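Local coordinates for Crov588 (Cafeteriavirus, PDB 6NYR), which is of unknown function but folds into a ring-shaped leucine-rich-repeat solenoid built from many successive FNIP repeats, at residues 346-351 / 368-373; 632-637 / 653-658; 511-516 / 534-539. All blocks are in the same frame, centred on the assembly; numbering follows the deposited sequence.

How the interactions relate
The three contacts are separate samples of one principle, that a repeat solenoid is held together by each coil meeting the next. Interaction 1 joins two identical loops that follow strands 343-345 and 365-367. Interaction 3 joins the leucine-proline stretches that precede strands 519-521 and 541-543. Interaction 2 lies near the C-terminal end, where the loop after strand 629-631 meets strand 651-655, whose sequence departs from the FGxxFN pattern. The centres of interactions 1 and 2 are about 52 Å apart, on opposite sides of the chain's centre, and interaction 3 lies about 43 Å from the first and 37 Å from the second. None touches another.

Interaction 1: residues 346-351 / 368-373; sequences FGDDFN and FGDDFN
The loop 346-351 and its copy one repeat later, 368-373, run side by side in the same direction, joined by a bent hydrogen bond from D371 N to D348 O (2.9 Å). Just before it in the chain, the CA-H of G369 points at G347 O with 163° at the hydrogen and 3.2 Å between the heavy atoms. The lack of a side chain on G369 lets this carbonyl settle against the alpha carbon.

On the buried side of the loops, equivalent phenylalanines lie alongside one another. The rings of F346 and F368 are nearly parallel, 8° apart, but slid so far that they barely overlap and meet mainly through F346 CD2 and F368 CD1, at 3.8 Å. F350 and F372 also lie side by side, CD2 of the first 4.1 Å from CD1 of the second. Because F350 carries CG anti to its own N (chi1 -176°), its ring swings back over a face of F346, and F372 covers F368 likewise; F324 and F390 continue the row of rings.

The polar side is equally repetitive. N351 OD1 accepts N373 N at 2.8 Å, the donor standing well above the amide plane, and it also takes a bond from Q374 NE2. N373 OD1 in turn receives N395 N, handing the pattern to the following repeat. The carboxylates of D348 and D370 are stacked, with OD1 of D348 only 3.1 Å from OD2 of D370. A water donates to both D349 O and D371 OD2, spanning the two loops.

The aromatic row and the asparagine row each run on from coil to coil, whereas the piled carboxylates should oppose each other; such crowding, to which D326 adds beside D348, would probably raise the pKa of one of the pair.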
# COMPACT_ATOMS: atom_id res chain seq x y z
N PHE A 346 -9.74 -13.46 -15.47
CA PHE A 346 -10.05 -12.96 -16.80
C PHE A 346 -9.92 -11.44 -16.83
O PHE A 346 -9.90 -10.77 -15.79
CB PHE A 346 -11.46 -13.37 -17.22
CG PHE A 346 -11.60 -14.82 -17.56
CD1 PHE A 346 -11.12 -15.31 -18.77
CD2 PHE A 346 -12.22 -15.70 -16.69
CE1 PHE A 346 -11.25 -16.65 -19.09
CE2 PHE A 346 -12.36 -17.04 -17.01
CZ PHE A 346 -11.87 -17.51 -18.21
N GLY A 347 -9.83 -10.91 -18.05
CA GLY A 347 -9.74 -9.48 -18.27
C GLY A 347 -11.07 -8.88 -18.70
O GLY A 347 -12.13 -9.50 -18.63
N ASP A 348 -10.98 -7.64 -19.19
CA ASP A 348 -12.19 -6.86 -19.43
C ASP A 348 -13.11 -7.52 -20.44
O ASP A 348 -14.33 -7.58 -20.23
CB ASP A 348 -11.81 -5.45 -19.91
CG ASP A 348 -11.25 -4.59 -18.81
OD1 ASP A 348 -11.46 -4.93 -17.63
OD2 ASP A 348 -10.63 -3.56 -19.12
N ASP A 349 -12.55 -8.04 -21.53
CA ASP A 349 -13.35 -8.42 -22.69
C ASP A 349 -13.95 -9.82 -22.63
O ASP A 349 -14.92 -10.09 -23.35
CB ASP A 349 -12.51 -8.32 -23.98
CG ASP A 349 -12.19 -6.89 -24.36
OD1 ASP A 349 -12.61 -5.97 -23.63
OD2 ASP A 349 -11.52 -6.68 -25.40
N PHE A 350 -13.41 -10.71 -21.80
CA PHE A 350 -13.86 -12.10 -21.83
C PHE A 350 -15.36 -12.18 -21.55
O PHE A 350 -15.84 -11.70 -20.52
CB PHE A 350 -13.11 -12.95 -20.81
CG PHE A 350 -13.48 -14.41 -20.87
CD1 PHE A 350 -13.03 -15.19 -21.92
CD2 PHE A 350 -14.28 -14.98 -19.90
CE1 PHE A 350 -13.37 -16.53 -22.00
CE2 PHE A 350 -14.62 -16.32 -19.97
CZ PHE A 350 -14.16 -17.09 -21.02
N ASN A 351 -16.09 -12.82 -22.46
CA ASN A 351 -17.54 -12.96 -22.33
C ASN A 351 -18.04 -14.11 -23.19
O ASN A 351 -18.94 -13.93 -24.02
CB ASN A 351 -18.22 -11.65 -22.74
CG ASN A 351 -19.69 -11.64 -22.43
OD1 ASN A 351 -20.17 -12.42 -21.61
ND2 ASN A 351 -20.44 -10.77 -23.10
N PHE A 368 -13.71 -13.02 -12.69
CA PHE A 368 -14.16 -12.56 -14.00
C PHE A 368 -13.83 -11.09 -14.17
O PHE A 368 -13.59 -10.36 -13.20
CB PHE A 368 -15.66 -12.78 -14.19
CG PHE A 368 -16.05 -14.22 -14.41
CD1 PHE A 368 -15.80 -14.83 -15.63
CD2 PHE A 368 -16.68 -14.95 -13.42
CE1 PHE A 368 -16.15 -16.15 -15.84
CE2 PHE A 368 -17.04 -16.26 -13.63
CZ PHE A 368 -16.78 -16.86 -14.84
N GLY A 369 -13.85 -10.64 -15.43
CA GLY A 369 -13.60 -9.26 -15.77
C GLY A 369 -14.88 -8.47 -16.00
O GLY A 369 -15.99 -8.91 -15.70
N ASP A 370 -14.70 -7.28 -16.57
CA ASP A 370 -15.81 -6.35 -16.75
C ASP A 370 -16.99 -7.01 -17.45
O ASP A 370 -18.13 -6.93 -16.97
CB ASP A 370 -15.34 -5.13 -17.54
CG ASP A 370 -14.48 -4.19 -16.74
OD1 ASP A 370 -14.30 -4.42 -15.52
OD2 ASP A 370 -13.99 -3.20 -17.33
N ASP A 371 -16.74 -7.64 -18.59
CA ASP A 371 -17.82 -7.90 -19.55
C ASP A 371 -18.51 -9.24 -19.38
O ASP A 371 -19.59 -9.43 -19.96
CB ASP A 371 -17.28 -7.81 -20.98
CG ASP A 371 -17.08 -6.38 -21.44
OD1 ASP A 371 -17.40 -5.45 -20.66
OD2 ASP A 371 -16.59 -6.18 -22.57
N PHE A 372 -17.92 -10.19 -18.65
CA PHE A 372 -18.52 -11.51 -18.58
C PHE A 372 -19.97 -11.42 -18.12
O PHE A 372 -20.27 -10.85 -17.06
CB PHE A 372 -17.76 -12.44 -17.64
CG PHE A 372 -18.35 -13.82 -17.59
CD1 PHE A 372 -18.12 -14.71 -18.63
CD2 PHE A 372 -19.15 -14.21 -16.53
CE1 PHE A 372 -18.67 -15.98 -18.60
CE2 PHE A 372 -19.70 -15.48 -16.50
CZ PHE A 372 -19.45 -16.36 -17.54
N ASN A 373 -20.87 -12.03 -18.89
CA ASN A 373 -22.30 -11.93 -18.63
C ASN A 373 -23.03 -13.06 -19.34
O ASN A 373 -23.93 -12.82 -20.15
CB ASN A 373 -22.80 -10.56 -19.10
CG ASN A 373 -24.20 -10.26 -18.63
OD1 ASN A 373 -24.67 -10.81 -17.64
ND2 ASN A 373 -24.88 -9.38 -19.35
O HOH W 1 -16.93 -8.33 -24.34

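Interaction 2: residues 632-637 / 653-658; sequences FGWYFN and KIYYGN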
# COMPACT_ATOMS: atom_id res chain seq x y z
N PHE A 632 -6.71 20.25 20.63
CA PHE A 632 -7.63 21.33 20.31
C PHE A 632 -7.63 21.59 18.81
O PHE A 632 -6.72 21.17 18.09
CB PHE A 632 -7.26 22.61 21.05
CG PHE A 632 -7.54 22.56 22.52
CD1 PHE A 632 -8.83 22.74 23.00
CD2 PHE A 632 -6.52 22.32 23.42
CE1 PHE A 632 -9.08 22.68 24.35
CE2 PHE A 632 -6.77 22.26 24.77
CZ PHE A 632 -8.05 22.45 25.24
N GLY A 633 -8.65 22.30 18.35
CA GLY A 633 -8.86 22.55 16.94
C GLY A 633 -8.31 23.90 16.50
O GLY A 633 -7.69 24.64 17.25
N TRP A 634 -8.58 24.20 15.22
CA TRP A 634 -8.07 25.41 14.59
C TRP A 634 -8.47 26.66 15.37
O TRP A 634 -7.63 27.50 15.68
CB TRP A 634 -8.61 25.45 13.16
CG TRP A 634 -7.95 26.37 12.18
CD1 TRP A 634 -6.83 27.13 12.37
CD2 TRP A 634 -8.37 26.61 10.83
NE1 TRP A 634 -6.54 27.83 11.23
CE2 TRP A 634 -7.47 27.53 10.27
CE3 TRP A 634 -9.43 26.13 10.05
CZ2 TRP A 634 -7.59 27.98 8.96
CZ3 TRP A 634 -9.55 26.58 8.75
CH2 TRP A 634 -8.64 27.50 8.22
N TYR A 635 -9.75 26.78 15.71
CA TYR A 635 -10.29 28.03 16.22
C TYR A 635 -10.16 28.18 17.73
O TYR A 635 -10.59 29.20 18.28
CB TYR A 635 -11.77 28.15 15.82
CG TYR A 635 -12.00 28.40 14.33
CD1 TYR A 635 -10.94 28.56 13.46
CD2 TYR A 635 -13.29 28.47 13.82
CE1 TYR A 635 -11.15 28.79 12.11
CE2 TYR A 635 -13.51 28.70 12.47
CZ TYR A 635 -12.43 28.86 11.62
OH TYR A 635 -12.63 29.08 10.27
N PHE A 636 -9.55 27.21 18.43
CA PHE A 636 -9.44 27.32 19.88
C PHE A 636 -8.47 28.43 20.25
O PHE A 636 -7.31 28.44 19.82
CB PHE A 636 -8.97 26.00 20.49
CG PHE A 636 -8.77 26.06 21.98
CD1 PHE A 636 -9.85 26.01 22.84
CD2 PHE A 636 -7.50 26.19 22.52
CE1 PHE A 636 -9.67 26.07 24.21
CE2 PHE A 636 -7.31 26.25 23.88
CZ PHE A 636 -8.40 26.19 24.73
N ASN A 637 -8.94 29.37 21.07
CA ASN A 637 -8.23 30.61 21.34
C ASN A 637 -8.46 31.04 22.78
O ASN A 637 -8.99 32.11 23.07
CB ASN A 637 -8.69 31.68 20.35
CG ASN A 637 -7.67 32.78 20.16
OD1 ASN A 637 -6.46 32.54 20.21
ND2 ASN A 637 -8.15 34.01 19.95
N LYS A 653 -1.74 19.12 21.85
CA LYS A 653 -1.76 19.44 20.43
C LYS A 653 -2.48 20.77 20.21
O LYS A 653 -3.64 20.92 20.61
CB LYS A 653 -2.44 18.32 19.64
CG LYS A 653 -2.51 18.55 18.14
CD LYS A 653 -1.21 18.20 17.45
CE LYS A 653 -1.17 16.72 17.07
NZ LYS A 653 -1.94 16.45 15.81
N ILE A 654 -1.81 21.70 19.53
CA ILE A 654 -2.23 23.09 19.48
C ILE A 654 -1.98 23.66 18.09
O ILE A 654 -1.04 23.26 17.39
CB ILE A 654 -1.47 23.91 20.56
CG1 ILE A 654 -2.08 23.68 21.95
CG2 ILE A 654 -1.44 25.39 20.22
CD1 ILE A 654 -3.56 23.98 22.03
N TYR A 655 -2.82 24.61 17.70
CA TYR A 655 -2.59 25.37 16.47
C TYR A 655 -1.48 26.37 16.72
O TYR A 655 -1.57 27.19 17.64
CB TYR A 655 -3.87 26.07 16.02
CG TYR A 655 -3.69 26.93 14.77
CD1 TYR A 655 -2.98 26.45 13.68
CD2 TYR A 655 -4.24 28.19 14.69
CE1 TYR A 655 -2.81 27.22 12.54
CE2 TYR A 655 -4.09 28.97 13.55
CZ TYR A 655 -3.37 28.48 12.48
OH TYR A 655 -3.21 29.24 11.34
N TYR A 656 -0.42 26.30 15.91
CA TYR A 656 0.71 27.21 16.09
C TYR A 656 0.26 28.66 16.14
O TYR A 656 0.73 29.43 16.99
CB TYR A 656 1.72 27.00 14.96
CG TYR A 656 3.01 27.75 15.16
CD1 TYR A 656 4.01 27.22 15.97
CD2 TYR A 656 3.24 28.96 14.53
CE1 TYR A 656 5.20 27.89 16.16
CE2 TYR A 656 4.43 29.64 14.71
CZ TYR A 656 5.40 29.10 15.53
OH TYR A 656 6.59 29.77 15.71
N GLY A 657 -0.64 29.06 15.24
CA GLY A 657 -1.01 30.45 15.12
C GLY A 657 -1.46 31.10 16.41
O GLY A 657 -1.31 32.31 16.59
N ASN A 658 -2.02 30.31 17.33
CA ASN A 658 -2.55 30.84 18.58
C ASN A 658 -1.69 30.51 19.79
O ASN A 658 -2.10 30.78 20.92
CB ASN A 658 -3.98 30.33 18.82
CG ASN A 658 -5.00 30.96 17.89
OD1 ASN A 658 -4.94 32.16 17.62
ND2 ASN A 658 -5.93 30.15 17.40
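An aromatic edge-to-face contact between W634 and Y655, backed by an apolar pair and one backbone bond, joins the loop after strand 629-631 to strand 651-655. The indole of W634 presents the edge bearing CD1 and NE1 to the phenol ring, the planes standing 86° apart in a T-shaped arrangement. CD1 lies over the middle of the Y655 face, 3.5 Å from CE2 of that ring, and the backbone N of G657 covers the opposite face. Y655 is thereby sandwiched between the neighbouring loop and its own following residues. W634 reaches it by holding CG anti to its backbone N (chi1 -163°), while Y635 packs against a face of the indole.

Deeper in, F632 and I654 point the same way, CD2 of the phenylalanine 3.7 Å from CD1 of the isoleucine. The two backbones are linked here by F632 N and K653 O, hydrogen-bonded at 3.1 Å. F632 also meets F610, so that I654 takes the next place in the row after the phenylalanines and goes on to touch Y677. F636, whose ring overlaps that of F632, leans on I662 of the short helix 659-662. Near that helix N658 brings its side chain up to the type I turn G633-F636, with ND2 3.3 Å from F636 O.

Strand 674-678, the last of the chain, lies on the far side, bonded through the backbone to I654 at E676 and F678. Where the preceding coil has F632 and G633, this one has I654 and Y655, with a short helix covering the side, consistent with the closing coil of a leucine-rich-repeat solenoid.

Interaction 3: residues 511-516 / 534-539; sequences NVLPNS and VLPNSL
L513 holds CG beside its backbone N (chi1 -61°) and stretches CD1 away from CA (chi2 168°), which carries this methyl across to the following coil. It rests 3.8 Å from V534 O and 4.1 Å from CD2 of L535, a leucine of the same shape that lies alongside and points the same way. The base of the L513 side chain works too, for its CB sits 3.8 Å from CG of P536.

That proline is the central wedge of the contact. Its ring faces segment 511-516, pressing CB to within 3.4 Å of P514 O, and N515 slides past it in the opposite sense, leaving OD1 3.8 Å from the same CB. The carbonyls therefore meet CH groups at this point, and the grip is one of shape more than of hydrogen bonding; no such bond passes between the segments. P536 also starts a type I turn, closed by the bond from L539 N to P536 O at 3.3 Å.

S538 OG, flanked by both backbone branches of its own residue, comes 3.0 Å from N515 O without a hydrogen bond to it; its bond goes to L517 O, just beyond the segment. S516 uses the equivalent hydroxyl toward the preceding coil, at D493 O and L495 O, and S560 does so toward N537 O and L539 O. The serines thus stitch successive coils in one direction.

The touching parts, 513-516 and 534-538, run 10° apart. L513, L535 and L539 all touch L520 of strand 519-521, which gathers them into the solenoid's interior; L513 also reaches back to L491, while the chain leaving L539 enters strand 541-543.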
# COMPACT_ATOMS: atom_id res chain seq x y z
N ASN A 511 -35.11 -3.04 22.01
CA ASN A 511 -34.51 -4.37 21.82
C ASN A 511 -34.30 -4.69 20.35
O ASN A 511 -34.78 -5.70 19.82
CB ASN A 511 -35.35 -5.43 22.52
CG ASN A 511 -35.35 -5.28 24.03
OD1 ASN A 511 -36.39 -5.08 24.65
ND2 ASN A 511 -34.16 -5.35 24.63
N VAL A 512 -33.54 -3.83 19.68
CA VAL A 512 -33.19 -4.00 18.28
C VAL A 512 -31.72 -4.35 18.11
O VAL A 512 -31.37 -5.28 17.39
CB VAL A 512 -33.55 -2.72 17.48
CG1 VAL A 512 -33.06 -2.84 16.05
CG2 VAL A 512 -35.05 -2.45 17.54
N LEU A 513 -30.84 -3.62 18.79
CA LEU A 513 -29.40 -3.82 18.65
C LEU A 513 -28.93 -4.91 19.61
O LEU A 513 -29.09 -4.76 20.83
CB LEU A 513 -28.66 -2.52 18.93
CG LEU A 513 -29.04 -1.40 17.95
CD1 LEU A 513 -28.52 -0.05 18.40
CD2 LEU A 513 -28.50 -1.73 16.56
N PRO A 514 -28.33 -5.99 19.12
CA PRO A 514 -28.06 -7.14 19.99
C PRO A 514 -26.99 -6.84 21.02
O PRO A 514 -26.12 -5.99 20.82
CB PRO A 514 -27.61 -8.24 19.02
CG PRO A 514 -27.05 -7.49 17.84
CD PRO A 514 -27.84 -6.20 17.74
N ASN A 515 -27.05 -7.57 22.14
CA ASN A 515 -26.08 -7.41 23.21
C ASN A 515 -24.73 -8.03 22.88
O ASN A 515 -23.91 -8.26 23.78
CB ASN A 515 -26.64 -8.00 24.51
CG ASN A 515 -27.69 -7.11 25.14
OD1 ASN A 515 -27.40 -5.99 25.55
ND2 ASN A 515 -28.92 -7.60 25.21
N SER A 516 -24.50 -8.33 21.61
CA SER A 516 -23.18 -8.72 21.12
C SER A 516 -22.48 -7.60 20.36
O SER A 516 -21.28 -7.72 20.06
CB SER A 516 -23.28 -9.96 20.23
OG SER A 516 -24.26 -9.77 19.21
N VAL A 534 -31.54 1.74 24.52
CA VAL A 534 -31.51 1.48 23.09
C VAL A 534 -30.15 0.96 22.64
O VAL A 534 -30.07 -0.03 21.91
CB VAL A 534 -31.89 2.76 22.31
CG1 VAL A 534 -31.72 2.54 20.81
CG2 VAL A 534 -33.31 3.18 22.64
N LEU A 535 -29.08 1.61 23.06
CA LEU A 535 -27.72 1.19 22.74
C LEU A 535 -27.32 0.05 23.67
O LEU A 535 -27.46 0.17 24.89
CB LEU A 535 -26.77 2.37 22.89
CG LEU A 535 -27.03 3.54 21.94
CD1 LEU A 535 -26.03 4.67 22.17
CD2 LEU A 535 -26.99 3.08 20.48
N PRO A 536 -26.82 -1.07 23.13
CA PRO A 536 -26.62 -2.26 23.96
C PRO A 536 -25.43 -2.10 24.90
O PRO A 536 -24.53 -1.30 24.68
CB PRO A 536 -26.39 -3.38 22.95
CG PRO A 536 -26.02 -2.70 21.65
CD PRO A 536 -26.21 -1.21 21.80
N ASN A 537 -25.45 -2.91 25.97
CA ASN A 537 -24.45 -2.81 27.03
C ASN A 537 -23.13 -3.45 26.67
O ASN A 537 -22.23 -3.51 27.52
CB ASN A 537 -24.97 -3.45 28.33
CG ASN A 537 -24.99 -2.50 29.49
OD1 ASN A 537 -24.21 -1.55 29.53
ND2 ASN A 537 -25.86 -2.76 30.46
N SER A 538 -22.98 -3.96 25.45
CA SER A 538 -21.71 -4.49 24.97
C SER A 538 -20.93 -3.50 24.12
O SER A 538 -19.80 -3.78 23.74
CB SER A 538 -21.95 -5.76 24.14
OG SER A 538 -22.93 -5.51 23.14
N LEU A 539 -21.52 -2.34 23.82
CA LEU A 539 -20.98 -1.45 22.80
C LEU A 539 -19.78 -0.69 23.33
O LEU A 539 -19.85 -0.02 24.37
CB LEU A 539 -22.06 -0.48 22.34
CG LEU A 539 -21.78 0.28 21.04
CD1 LEU A 539 -21.96 -0.62 19.83
CD2 LEU A 539 -22.69 1.49 20.95